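Local atomic coordinates of NADH oxidoreductase (Mesorhizobium loti, PDB entry 3PI7), a protein that probably binds NADPH and oxidises it as a quinone reductase-like enzyme, pairing a GroES-like domain with a Rossmann nucleotide-binding domain. Residues A[12-17]-A[329-334]; A[67-72]-A[81-86]; A[151-156]-A[178-183]; A[155-160]-A[166-171]. All blocks are in the same frame, centred on the assembly; numbering follows the deposited sequence.

Overall arrangement
Four contacts divide between the two halves of the chain. Contact 1 joins strand 10-16, close to the N terminus, to helix 327-338, close to the C terminus, so its long loop encloses the other three. Contact 2 closes a short loop between helix 63-69 and residues 81-86 in the GroES-like half. It touches contact 1, with centres 11 Å apart. Contacts 3 and 4 follow contact 2 in series and start from the same helix, 148-163. Contact 4 closes first, on strand 167-170, and lies within the span of contact 3, which closes on helix 176-188. These two belong to the Rossmann half. Their centres lie about 29 and 35 Å, respectively, from that of contact 1.

Contact 1 (A[12-17]-A[329-334]); sequences KALLLV and EAIAWV
Leu14 reaches from strand 10-16 to helix 327-338 and meets it with both methyl groups. One branch, CD1, presses on the methyl of Ala330, with Leu14 CD1 and Ala330 CB only 3.5 Å apart. That is tighter than usual for two carbons. The other branch lies beside Ile331, where Leu14 CD2 is 3.8 Å from Ile331 CG1. Leu14 CD2 is also 3.9 Å from Ile331 CD1. Leu14 and Ile331 run past each other in opposite directions, alongside rather than end on. The bond from CA to CB of Ile331 runs beside the strand rather than at it. CG1 swings beside the backbone N, with chi1 at -65°, and this brings the ethyl branch to the leucine. Ala330 needs no such turn, because its CB already faces the strand. The contact is small and wholly apolar. Leu14 and Ala330 are buried, while Ile331 is partly exposed.

The backbone of Leu14 is hydrogen-bonded to Ala83 and Trp120, which ties the strand into the GroES-like half. Its side chain also touches Leu327, earlier on the helix. Strand 37-43, antiparallel neighbour of strand 10-16, adds Leu37 against Ile331.

Contact 2 (A[67-72]-A[81-86]); sequences AFIKGQ and RPAGFE
Ala83 and Phe85 of residues 81-86 touch the end of helix 63-69. The Ala83 methyl meets a branch of Ile69, with Ala83 CB and Ile69 CG2 3.6 Å apart. Ile69 holds CG1 between its backbone N and carbonyl carbon, chi1 69°, which leaves CG2 beside the backbone N and against Ala83. At the backbone angles of Gly84 a side chain would run into the carbonyl oxygen of Ala83.

Both segments belong to the GroES-like domain, and the helix ends in a Schellman motif. Gly71 takes a positive phi, and Gln72 N bonds back to Ala67 O at 2.8 Å. Gly71 N also bonds to Phe68 O, at 3.0 Å. The Phe68 side chain lies about 4 Å from a bound glycerol, probably from the crystallisation liquor, that is hydrogen-bonded to Pro82 O and Gly84 O.

Phe85 then brings the far end of its ring over one face of Phe68. Phe85 CZ lies 3.5 Å from Phe68 CG, displaced toward the rim of the Phe68 ring. Phe85 CE2 is 3.6 Å from Phe68 CB. The Phe68 and Phe85 rings meet obliquely, with planes at 54° and centroids 5.0 Å apart. An alanine at Phe68 would remove this ring and is likely to leave the end of the Phe85 ring without this partner on the helix. Tyr73 meets the Phe85 ring too, and Leu16 touches both Phe68 and Ile69.

Contact 3 (A[151-156]-A[178-183]); sequences LTAIAM and CKLIIG
Ile181 and Ala153 mark the place where the segments 151-156 and 178-183 come nearest. Ala153 CA and Ile181 CA are 5.3 Å apart. The axes of the two short segments approach to 8.9 Å and cross at -47°.

The first group of contacts is made by the alanine, whose small side chain is consistent with the close backbone approach here. Ala153 CB points at the other helix and lies 3.6 Å from Ile181 CG1. Ala153 CB is also 3.9 Å from Leu180 CB. Ile181 CG1 reaches the backbone as well, 3.7 Å from Ala153 CA.

The second group joins the ends of two longer side chains. Selenomethionine Met156 bends at its third torsion, chi3 -43°, and this directs its terminal methyl to the isoleucine. Met156 CE meets Ile181 CD1 at 3.6 Å. The two side chains cross at about a right angle. A glycine in place of Ile181 would take away both CG1 and CD1, and would probably open a gap between Ala153 and the methyl end of Met156.

The backbone hydrogen bonds of the segments stay within each helix, and the interface is apolar throughout. Ile181 also packs on the parallel Rossmann sheet, through Phe168 and Met170 of strand 167-170. Elsewhere on helix 148-163, Leu151 packs on helices 290-296 and 298-313.

Contact 4 (A[155-160]-A[166-171]); sequences AMFDIV and KAFVMT
Val160 sits on the ring of Phe168 with both of its methyl groups, and this is the tight part of the contact. Val160 CG1 comes to 3.6 Å from Phe168 CD1. Val160 CG2 stands over the ring face as a CH-pi contact, 4.2 Å from the centroid of the Phe168 ring and 27° off its normal. The valine side chain crosses that of Phe168 at about a right angle. On Phe168, CG lies between the backbone N and the carbonyl carbon, chi1 68°, and this presents a face of the ring to the helix.

The looser part is at Phe157. Its ring reaches Phe168 through an edge atom alone, with Phe157 CE1 and Phe168 CE1 4.4 Å apart. Phe168 CE1 is near the plane of the Phe157 ring. All three residues are buried, so the loose side is still inside the protein; Lys166, just before strand 167-170, is exposed.

Phe157 also meets Phe190 edge-to-face, and Lys166 makes a cation-pi contact with that same ring. Helix 148-163 here lies against the parallel sheet of the Rossmann domain. Strand 167-170 runs between strands 191-196 and 236-239, and Ile236 of the latter touches Val160. Ala185 of helix 176-188 packs on Phe168.

Contact 1 (A[12-17]-A[329-334])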
loop_
_atom_site.group_PDB
_atom_site.type_symbol
_atom_site.label_atom_id
_atom_site.label_comp_id
_atom_site.label_asym_id
_atom_site.label_seq_id
_atom_site.Cartn_x
_atom_site.Cartn_y
_atom_site.Cartn_z
ATOM N N LYS A 12 -19.320 -39.669 4.244
ATOM C CA LYS A 12 -17.926 -39.575 4.624
ATOM C C LYS A 12 -17.452 -38.172 4.256
ATOM O O LYS A 12 -17.969 -37.569 3.313
ATOM C CB LYS A 12 -17.034 -40.673 4.020
ATOM C CG LYS A 12 -17.008 -40.829 2.514
ATOM C CD LYS A 12 -16.069 -41.983 2.142
ATOM C CE LYS A 12 -15.644 -42.010 0.690
ATOM N NZ LYS A 12 -16.762 -42.331 -0.231
ATOM N N ALA A 13 -16.498 -37.637 5.030
ATOM C CA ALA A 13 -15.990 -36.291 4.833
ATOM C C ALA A 13 -14.650 -36.134 5.505
ATOM O O ALA A 13 -14.300 -36.983 6.333
ATOM C CB ALA A 13 -16.982 -35.276 5.405
ATOM N N LEU A 14 -13.891 -35.076 5.139
ATOM C CA LEU A 14 -12.595 -34.720 5.764
ATOM C C LEU A 14 -12.894 -33.563 6.677
ATOM O O LEU A 14 -13.141 -32.443 6.201
ATOM C CB LEU A 14 -11.529 -34.369 4.708
ATOM C CG LEU A 14 -11.296 -35.416 3.626
ATOM C CD1 LEU A 14 -10.219 -34.955 2.679
ATOM C CD2 LEU A 14 -10.935 -36.801 4.241
ATOM N N LEU A 15 -12.996 -33.861 7.978
ATOM C CA LEU A 15 -13.447 -32.918 8.984
ATOM C C LEU A 15 -12.350 -32.119 9.618
ATOM O O LEU A 15 -11.328 -32.668 10.018
ATOM C CB LEU A 15 -14.183 -33.663 10.083
ATOM C CG LEU A 15 -15.198 -34.681 9.615
ATOM C CD1 LEU A 15 -15.706 -35.482 10.795
ATOM C CD2 LEU A 15 -16.336 -34.014 8.861
ATOM N N LEU A 16 -12.612 -30.827 9.802
ATOM C CA LEU A 16 -11.661 -29.934 10.466
ATOM C C LEU A 16 -11.426 -30.353 11.904
ATOM O O LEU A 16 -12.380 -30.581 12.656
ATOM C CB LEU A 16 -12.174 -28.503 10.435
ATOM C CG LEU A 16 -12.193 -27.871 9.075
ATOM C CD1 LEU A 16 -13.161 -26.732 9.056
ATOM C CD2 LEU A 16 -10.777 -27.457 8.631
ATOM N N VAL A 17 -10.146 -30.447 12.284
ATOM C CA VAL A 17 -9.752 -30.801 13.644
ATOM C C VAL A 17 -9.625 -29.498 14.435
ATOM O O VAL A 17 -9.933 -29.454 15.630
ATOM C CB VAL A 17 -8.430 -31.612 13.582
ATOM C CG1 VAL A 17 -7.751 -31.746 14.939
ATOM C CG2 VAL A 17 -8.676 -32.979 12.978
ATOM N N GLU A 329 -8.325 -41.916 0.638
ATOM C CA GLU A 329 -6.871 -41.812 0.569
ATOM C C GLU A 329 -6.370 -40.400 0.845
ATOM O O GLU A 329 -5.162 -40.217 0.913
ATOM C CB GLU A 329 -6.353 -42.227 -0.838
ATOM C CG GLU A 329 -6.619 -43.673 -1.234
ATOM C CD GLU A 329 -5.880 -44.718 -0.421
ATOM O OE1 GLU A 329 -5.062 -44.363 0.465
ATOM O OE2 GLU A 329 -6.149 -45.909 -0.664
ATOM N N ALA A 330 -7.266 -39.393 0.923
ATOM C CA ALA A 330 -6.866 -38.001 1.001
ATOM C C ALA A 330 -6.020 -37.648 2.237
ATOM O O ALA A 330 -5.007 -36.962 2.090
ATOM C CB ALA A 330 -8.091 -37.106 0.930
ATOM N N ILE A 331 -6.413 -38.117 3.436
ATOM C CA ILE A 331 -5.661 -37.785 4.663
ATOM C C ILE A 331 -4.239 -38.276 4.528
ATOM O O ILE A 331 -3.279 -37.547 4.804
ATOM C CB ILE A 331 -6.360 -38.361 5.938
ATOM C CG1 ILE A 331 -7.744 -37.697 6.160
ATOM C CG2 ILE A 331 -5.472 -38.228 7.201
ATOM C CD1 ILE A 331 -7.733 -36.280 6.484
ATOM N N ALA A 332 -4.092 -39.499 4.042
ATOM C CA ALA A 332 -2.771 -40.068 3.934
ATOM C C ALA A 332 -1.937 -39.495 2.814
ATOM O O ALA A 332 -0.755 -39.270 3.040
ATOM C CB ALA A 332 -2.865 -41.581 3.753
ATOM N N TRP A 333 -2.506 -39.269 1.616
ATOM C CA TRP A 333 -1.658 -38.979 0.463
ATOM C C TRP A 333 -1.806 -37.648 -0.234
ATOM O O TRP A 333 -1.034 -37.394 -1.171
ATOM C CB TRP A 333 -1.803 -40.113 -0.571
ATOM C CG TRP A 333 -1.632 -41.477 0.035
ATOM C CD1 TRP A 333 -2.565 -42.465 0.082
ATOM C CD2 TRP A 333 -0.516 -41.938 0.824
ATOM N NE1 TRP A 333 -2.088 -43.534 0.807
ATOM C CE2 TRP A 333 -0.820 -43.248 1.247
ATOM C CE3 TRP A 333 0.738 -41.385 1.172
ATOM C CZ2 TRP A 333 0.059 -44.003 2.039
ATOM C CZ3 TRP A 333 1.595 -42.124 1.976
ATOM C CH2 TRP A 333 1.267 -43.426 2.379
ATOM N N VAL A 334 -2.724 -36.782 0.194
ATOM C CA VAL A 334 -2.771 -35.460 -0.439
ATOM C C VAL A 334 -1.391 -34.721 -0.201
ATOM O O VAL A 334 -0.867 -34.202 -1.173
ATOM C CB VAL A 334 -3.983 -34.632 0.024
ATOM C CG1 VAL A 334 -3.717 -33.133 -0.076
ATOM C CG2 VAL A 334 -5.230 -35.027 -0.768
#

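Contact 2 (A[67-72]-A[81-86])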
loop_
_atom_site.group_PDB
_atom_site.type_symbol
_atom_site.label_atom_id
_atom_site.label_comp_id
_atom_site.label_asym_id
_atom_site.label_seq_id
_atom_site.Cartn_x
_atom_site.Cartn_y
_atom_site.Cartn_z
ATOM N N ALA A 67 -4.298 -23.099 3.582
ATOM C CA ALA A 67 -4.234 -22.032 4.585
ATOM C C ALA A 67 -5.413 -22.138 5.537
ATOM O O ALA A 67 -5.264 -21.978 6.752
ATOM C CB ALA A 67 -4.260 -20.666 3.877
ATOM N N PHE A 68 -6.614 -22.414 4.980
ATOM C CA PHE A 68 -7.805 -22.484 5.802
ATOM C C PHE A 68 -7.755 -23.610 6.829
ATOM O O PHE A 68 -8.111 -23.363 7.985
ATOM C CB PHE A 68 -9.050 -22.602 4.913
ATOM C CG PHE A 68 -10.309 -22.817 5.706
ATOM C CD1 PHE A 68 -10.876 -21.778 6.429
ATOM C CD2 PHE A 68 -10.924 -24.070 5.740
ATOM C CE1 PHE A 68 -12.068 -21.969 7.141
ATOM C CE2 PHE A 68 -12.100 -24.266 6.470
ATOM C CZ PHE A 68 -12.651 -23.220 7.185
ATOM N N ILE A 69 -7.367 -24.836 6.435
ATOM C CA ILE A 69 -7.383 -25.973 7.383
ATOM C C ILE A 69 -6.329 -25.757 8.507
ATOM O O ILE A 69 -6.517 -26.193 9.656
ATOM C CB ILE A 69 -7.233 -27.344 6.664
ATOM C CG1 ILE A 69 -5.826 -27.542 6.049
ATOM C CG2 ILE A 69 -8.323 -27.481 5.588
ATOM C CD1 ILE A 69 -5.553 -28.898 5.434
ATOM N N LYS A 70 -5.285 -24.994 8.178
ATOM C CA LYS A 70 -4.221 -24.659 9.114
ATOM C C LYS A 70 -4.625 -23.524 10.043
ATOM O O LYS A 70 -3.860 -23.200 10.936
ATOM C CB LYS A 70 -2.956 -24.284 8.341
ATOM C CG LYS A 70 -2.282 -25.509 7.717
ATOM C CD LYS A 70 -1.155 -25.091 6.772
ATOM C CE LYS A 70 0.061 -25.943 7.015
ATOM N NZ LYS A 70 0.997 -25.302 7.975
ATOM N N GLY A 71 -5.812 -22.940 9.839
ATOM C CA GLY A 71 -6.305 -21.800 10.624
ATOM C C GLY A 71 -5.570 -20.500 10.302
ATOM O O GLY A 71 -5.505 -19.589 11.128
ATOM N N GLN A 72 -5.001 -20.431 9.101
ATOM C CA GLN A 72 -4.161 -19.352 8.591
ATOM C C GLN A 72 -4.813 -18.564 7.446
ATOM O O GLN A 72 -4.139 -17.794 6.751
ATOM C CB GLN A 72 -2.825 -19.942 8.135
ATOM C CG GLN A 72 -2.026 -20.430 9.347
ATOM C CD GLN A 72 -0.816 -21.266 9.042
ATOM O OE1 GLN A 72 -0.313 -21.968 9.903
ATOM N NE2 GLN A 72 -0.335 -21.244 7.826
ATOM N N ARG A 81 -16.474 -29.647 10.818
ATOM C CA ARG A 81 -17.093 -29.488 9.515
ATOM C C ARG A 81 -16.136 -29.919 8.441
ATOM O O ARG A 81 -14.932 -29.744 8.597
ATOM C CB ARG A 81 -17.516 -28.018 9.254
ATOM C CG ARG A 81 -18.466 -27.495 10.281
ATOM C CD ARG A 81 -19.795 -28.233 10.294
ATOM N NE ARG A 81 -20.634 -27.631 11.329
ATOM C CZ ARG A 81 -21.372 -26.536 11.131
ATOM N NH1 ARG A 81 -21.407 -25.959 9.937
ATOM N NH2 ARG A 81 -22.032 -25.981 12.140
ATOM N N PRO A 82 -16.661 -30.409 7.322
ATOM C CA PRO A 82 -15.796 -30.709 6.181
ATOM C C PRO A 82 -15.201 -29.428 5.625
ATOM O O PRO A 82 -15.880 -28.382 5.523
ATOM C CB PRO A 82 -16.785 -31.286 5.141
ATOM C CG PRO A 82 -17.946 -31.776 5.946
ATOM C CD PRO A 82 -18.072 -30.718 7.003
ATOM N N ALA A 83 -13.923 -29.492 5.308
ATOM C CA ALA A 83 -13.193 -28.400 4.655
ATOM C C ALA A 83 -13.430 -28.505 3.114
ATOM O O ALA A 83 -14.136 -29.401 2.673
ATOM C CB ALA A 83 -11.711 -28.522 4.995
ATOM N N GLY A 84 -12.830 -27.598 2.339
ATOM C CA GLY A 84 -12.922 -27.605 0.886
ATOM C C GLY A 84 -13.777 -26.468 0.397
ATOM O O GLY A 84 -14.965 -26.365 0.731
ATOM N N PHE A 85 -13.185 -25.603 -0.386
ATOM C CA PHE A 85 -13.923 -24.425 -0.826
ATOM C C PHE A 85 -14.643 -24.610 -2.141
ATOM O O PHE A 85 -15.582 -23.858 -2.378
ATOM C CB PHE A 85 -12.991 -23.217 -0.936
ATOM C CG PHE A 85 -12.609 -22.623 0.399
ATOM C CD1 PHE A 85 -13.582 -22.294 1.338
ATOM C CD2 PHE A 85 -11.278 -22.354 0.702
ATOM C CE1 PHE A 85 -13.220 -21.784 2.590
ATOM C CE2 PHE A 85 -10.924 -21.791 1.930
ATOM C CZ PHE A 85 -11.896 -21.527 2.872
ATOM N N GLU A 86 -14.184 -25.482 -3.040
ATOM C CA GLU A 86 -14.856 -25.603 -4.323
ATOM C C GLU A 86 -14.905 -27.025 -4.859
ATOM O O GLU A 86 -14.099 -27.875 -4.507
ATOM C CB GLU A 86 -14.249 -24.671 -5.413
ATOM C CG GLU A 86 -12.981 -25.126 -6.105
ATOM C CD GLU A 86 -12.375 -24.239 -7.188
ATOM O OE1 GLU A 86 -13.113 -23.607 -7.988
ATOM O OE2 GLU A 86 -11.127 -24.219 -7.253
#

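Contact 3 (A[151-156]-A[178-183])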
loop_
_atom_site.group_PDB
_atom_site.type_symbol
_atom_site.label_atom_id
_atom_site.label_comp_id
_atom_site.label_asym_id
_atom_site.label_seq_id
_atom_site.Cartn_x
_atom_site.Cartn_y
_atom_site.Cartn_z
ATOM N N LEU A 151 -11.828 -17.276 -12.051
ATOM C CA LEU A 151 -12.402 -15.951 -11.812
ATOM C C LEU A 151 -11.380 -15.029 -11.221
ATOM O O LEU A 151 -11.406 -13.853 -11.552
ATOM C CB LEU A 151 -13.657 -16.005 -10.937
ATOM C CG LEU A 151 -14.803 -16.814 -11.576
ATOM C CD1 LEU A 151 -15.976 -16.872 -10.644
ATOM C CD2 LEU A 151 -15.236 -16.208 -12.947
ATOM N N THR A 152 -10.442 -15.545 -10.398
ATOM C CA THR A 152 -9.363 -14.697 -9.884
ATOM C C THR A 152 -8.474 -14.266 -11.048
ATOM O O THR A 152 -8.028 -13.110 -11.071
ATOM C CB THR A 152 -8.534 -15.456 -8.834
ATOM O OG1 THR A 152 -9.411 -15.926 -7.823
ATOM C CG2 THR A 152 -7.442 -14.592 -8.198
ATOM N N ALA A 153 -8.227 -15.180 -12.012
ATOM C CA ALA A 153 -7.373 -14.837 -13.156
ATOM C C ALA A 153 -8.009 -13.744 -13.978
ATOM O O ALA A 153 -7.322 -12.820 -14.409
ATOM C CB ALA A 153 -7.106 -16.051 -14.038
ATOM N N ILE A 154 -9.299 -13.857 -14.243
ATOM C CA ILE A 154 -9.984 -12.842 -15.034
ATOM C C ILE A 154 -9.946 -11.523 -14.298
ATOM O O ILE A 154 -9.580 -10.509 -14.879
ATOM C CB ILE A 154 -11.427 -13.290 -15.371
ATOM C CG1 ILE A 154 -11.357 -14.468 -16.381
ATOM C CG2 ILE A 154 -12.289 -12.099 -15.936
ATOM C CD1 ILE A 154 -12.685 -15.279 -16.512
ATOM N N ALA A 155 -10.328 -11.538 -13.019
ATOM C CA ALA A 155 -10.409 -10.297 -12.272
ATOM C C ALA A 155 -9.045 -9.608 -12.135
ATOM O O ALA A 155 -8.964 -8.399 -12.316
ATOM C CB ALA A 155 -11.001 -10.567 -10.904
HETATM N N MSE A 156 -7.980 -10.365 -11.864
HETATM C CA MSE A 156 -6.666 -9.767 -11.682
HETATM C C MSE A 156 -6.027 -9.406 -13.016
HETATM O O MSE A 156 -5.378 -8.376 -13.103
HETATM C CB MSE A 156 -5.755 -10.679 -10.846
HETATM C CG MSE A 156 -6.242 -10.760 -9.391
HETATM SE SE MSE A 156 -4.865 -11.368 -8.117
HETATM C CE MSE A 156 -4.287 -12.695 -9.272
ATOM N N CYS A 178 -1.317 -18.529 -11.766
ATOM C CA CYS A 178 -0.356 -17.788 -12.588
ATOM C C CYS A 178 -0.348 -18.331 -14.005
ATOM O O CYS A 178 -0.304 -17.543 -14.961
ATOM C CB CYS A 178 1.033 -17.809 -11.966
ATOM S SG CYS A 178 1.181 -16.781 -10.480
ATOM N N LYS A 179 -0.462 -19.657 -14.162
ATOM C CA LYS A 179 -0.502 -20.236 -15.491
ATOM C C LYS A 179 -1.742 -19.785 -16.258
ATOM O O LYS A 179 -1.633 -19.525 -17.448
ATOM C CB LYS A 179 -0.391 -21.767 -15.439
ATOM C CG LYS A 179 0.970 -22.198 -14.888
ATOM C CD LYS A 179 1.315 -23.667 -15.155
ATOM C CE LYS A 179 0.547 -24.634 -14.300
ATOM N NZ LYS A 179 1.110 -26.005 -14.449
ATOM N N LEU A 180 -2.910 -19.645 -15.601
ATOM C CA LEU A 180 -4.096 -19.130 -16.301
ATOM C C LEU A 180 -3.871 -17.667 -16.745
ATOM O O LEU A 180 -4.264 -17.274 -17.844
ATOM C CB LEU A 180 -5.337 -19.203 -15.396
ATOM C CG LEU A 180 -5.916 -20.589 -15.089
ATOM C CD1 LEU A 180 -7.008 -20.476 -14.084
ATOM C CD2 LEU A 180 -6.400 -21.281 -16.337
ATOM N N ILE A 181 -3.282 -16.850 -15.866
ATOM C CA ILE A 181 -3.032 -15.435 -16.178
ATOM C C ILE A 181 -2.018 -15.327 -17.303
ATOM O O ILE A 181 -2.207 -14.516 -18.199
ATOM C CB ILE A 181 -2.608 -14.630 -14.917
ATOM C CG1 ILE A 181 -3.777 -14.654 -13.920
ATOM C CG2 ILE A 181 -2.242 -13.143 -15.290
ATOM C CD1 ILE A 181 -3.507 -14.020 -12.558
ATOM N N ILE A 182 -0.972 -16.169 -17.271
ATOM C CA ILE A 182 0.051 -16.169 -18.331
ATOM C C ILE A 182 -0.640 -16.407 -19.700
ATOM O O ILE A 182 -0.365 -15.668 -20.650
ATOM C CB ILE A 182 1.203 -17.179 -18.047
ATOM C CG1 ILE A 182 2.075 -16.699 -16.877
ATOM C CG2 ILE A 182 2.085 -17.328 -19.304
ATOM C CD1 ILE A 182 3.009 -17.754 -16.252
ATOM N N GLY A 183 -1.554 -17.383 -19.757
ATOM C CA GLY A 183 -2.342 -17.710 -20.951
ATOM C C GLY A 183 -3.142 -16.530 -21.478
ATOM O O GLY A 183 -3.059 -16.205 -22.663
#

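Contact 4 (A[155-160]-A[166-171])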
loop_
_atom_site.group_PDB
_atom_site.type_symbol
_atom_site.label_atom_id
_atom_site.label_comp_id
_atom_site.label_asym_id
_atom_site.label_seq_id
_atom_site.Cartn_x
_atom_site.Cartn_y
_atom_site.Cartn_z
ATOM N N ALA A 155 -10.328 -11.538 -13.019
ATOM C CA ALA A 155 -10.409 -10.297 -12.272
ATOM C C ALA A 155 -9.045 -9.608 -12.135
ATOM O O ALA A 155 -8.964 -8.399 -12.316
ATOM C CB ALA A 155 -11.001 -10.567 -10.904
HETATM N N MSE A 156 -7.980 -10.365 -11.864
HETATM C CA MSE A 156 -6.666 -9.767 -11.682
HETATM C C MSE A 156 -6.027 -9.406 -13.016
HETATM O O MSE A 156 -5.378 -8.376 -13.103
HETATM C CB MSE A 156 -5.755 -10.679 -10.846
HETATM C CG MSE A 156 -6.242 -10.760 -9.391
HETATM SE SE MSE A 156 -4.865 -11.368 -8.117
HETATM C CE MSE A 156 -4.287 -12.695 -9.272
ATOM N N PHE A 157 -6.264 -10.186 -14.060
ATOM C CA PHE A 157 -5.732 -9.799 -15.354
ATOM C C PHE A 157 -6.419 -8.490 -15.820
ATOM O O PHE A 157 -5.758 -7.679 -16.479
ATOM C CB PHE A 157 -5.846 -10.925 -16.377
ATOM C CG PHE A 157 -5.187 -10.533 -17.671
ATOM C CD1 PHE A 157 -3.821 -10.256 -17.722
ATOM C CD2 PHE A 157 -5.936 -10.394 -18.836
ATOM C CE1 PHE A 157 -3.222 -9.840 -18.917
ATOM C CE2 PHE A 157 -5.326 -10.004 -20.030
ATOM C CZ PHE A 157 -3.978 -9.708 -20.054
ATOM N N ASP A 158 -7.704 -8.249 -15.416
ATOM C CA ASP A 158 -8.423 -7.013 -15.742
ATOM C C ASP A 158 -7.655 -5.809 -15.143
ATOM O O ASP A 158 -7.592 -4.758 -15.759
ATOM C CB ASP A 158 -9.874 -7.062 -15.224
ATOM C CG ASP A 158 -10.916 -7.625 -16.190
ATOM O OD1 ASP A 158 -10.580 -7.830 -17.383
ATOM O OD2 ASP A 158 -12.083 -7.811 -15.765
ATOM N N ILE A 159 -7.045 -5.992 -13.949
ATOM C CA ILE A 159 -6.244 -4.921 -13.306
ATOM C C ILE A 159 -5.040 -4.615 -14.199
ATOM O O ILE A 159 -4.740 -3.455 -14.465
ATOM C CB ILE A 159 -5.791 -5.306 -11.883
ATOM C CG1 ILE A 159 -7.005 -5.545 -10.967
ATOM C CG2 ILE A 159 -4.839 -4.243 -11.303
ATOM C CD1 ILE A 159 -6.656 -6.330 -9.647
ATOM N N VAL A 160 -4.353 -5.669 -14.660
ATOM C CA VAL A 160 -3.199 -5.512 -15.555
ATOM C C VAL A 160 -3.628 -4.756 -16.824
ATOM O O VAL A 160 -2.939 -3.827 -17.261
ATOM C CB VAL A 160 -2.576 -6.894 -15.891
ATOM C CG1 VAL A 160 -1.458 -6.752 -16.930
ATOM C CG2 VAL A 160 -2.050 -7.561 -14.630
ATOM N N LYS A 166 2.301 -3.339 -20.846
ATOM C CA LYS A 166 2.342 -4.709 -21.322
ATOM C C LYS A 166 3.002 -5.658 -20.316
ATOM O O LYS A 166 2.476 -6.752 -20.075
ATOM C CB LYS A 166 3.006 -4.810 -22.712
ATOM C CG LYS A 166 2.130 -4.209 -23.823
ATOM C CD LYS A 166 0.734 -4.892 -23.989
ATOM C CE LYS A 166 -0.198 -4.113 -24.891
ATOM N NZ LYS A 166 -1.417 -4.888 -25.227
ATOM N N ALA A 167 4.084 -5.215 -19.659
ATOM C CA ALA A 167 4.744 -6.082 -18.690
ATOM C C ALA A 167 4.098 -6.013 -17.328
ATOM O O ALA A 167 3.675 -4.957 -16.901
ATOM C CB ALA A 167 6.207 -5.706 -18.553
ATOM N N PHE A 168 4.058 -7.159 -16.624
ATOM C CA PHE A 168 3.543 -7.201 -15.263
ATOM C C PHE A 168 4.276 -8.324 -14.543
ATOM O O PHE A 168 4.940 -9.136 -15.192
ATOM C CB PHE A 168 2.021 -7.341 -15.239
ATOM C CG PHE A 168 1.519 -8.663 -15.734
ATOM C CD1 PHE A 168 1.441 -8.932 -17.103
ATOM C CD2 PHE A 168 1.179 -9.676 -14.833
ATOM C CE1 PHE A 168 0.937 -10.149 -17.559
ATOM C CE2 PHE A 168 0.697 -10.905 -15.297
ATOM C CZ PHE A 168 0.636 -11.150 -16.654
ATOM N N VAL A 169 4.252 -8.303 -13.220
ATOM C CA VAL A 169 5.046 -9.264 -12.447
ATOM C C VAL A 169 4.152 -10.157 -11.606
ATOM O O VAL A 169 3.157 -9.698 -11.046
ATOM C CB VAL A 169 6.105 -8.531 -11.551
ATOM C CG1 VAL A 169 7.042 -9.512 -10.842
ATOM C CG2 VAL A 169 6.913 -7.530 -12.353
HETATM N N MSE A 170 4.597 -11.415 -11.432
HETATM C CA MSE A 170 3.893 -12.360 -10.567
HETATM C C MSE A 170 4.877 -13.226 -9.828
HETATM O O MSE A 170 5.794 -13.761 -10.438
HETATM C CB MSE A 170 2.947 -13.266 -11.369
HETATM C CG MSE A 170 1.764 -12.509 -11.905
HETATM SE SE MSE A 170 0.457 -13.671 -12.659
HETATM C CE MSE A 170 1.477 -14.279 -14.202
ATOM N N THR A 171 4.689 -13.367 -8.512
ATOM C CA THR A 171 5.446 -14.370 -7.754
ATOM C C THR A 171 4.673 -15.700 -7.818
ATOM O O THR A 171 3.485 -15.714 -8.172
ATOM C CB THR A 171 5.680 -13.951 -6.326
ATOM O OG1 THR A 171 4.460 -13.469 -5.781
ATOM C CG2 THR A 171 6.757 -12.941 -6.187
#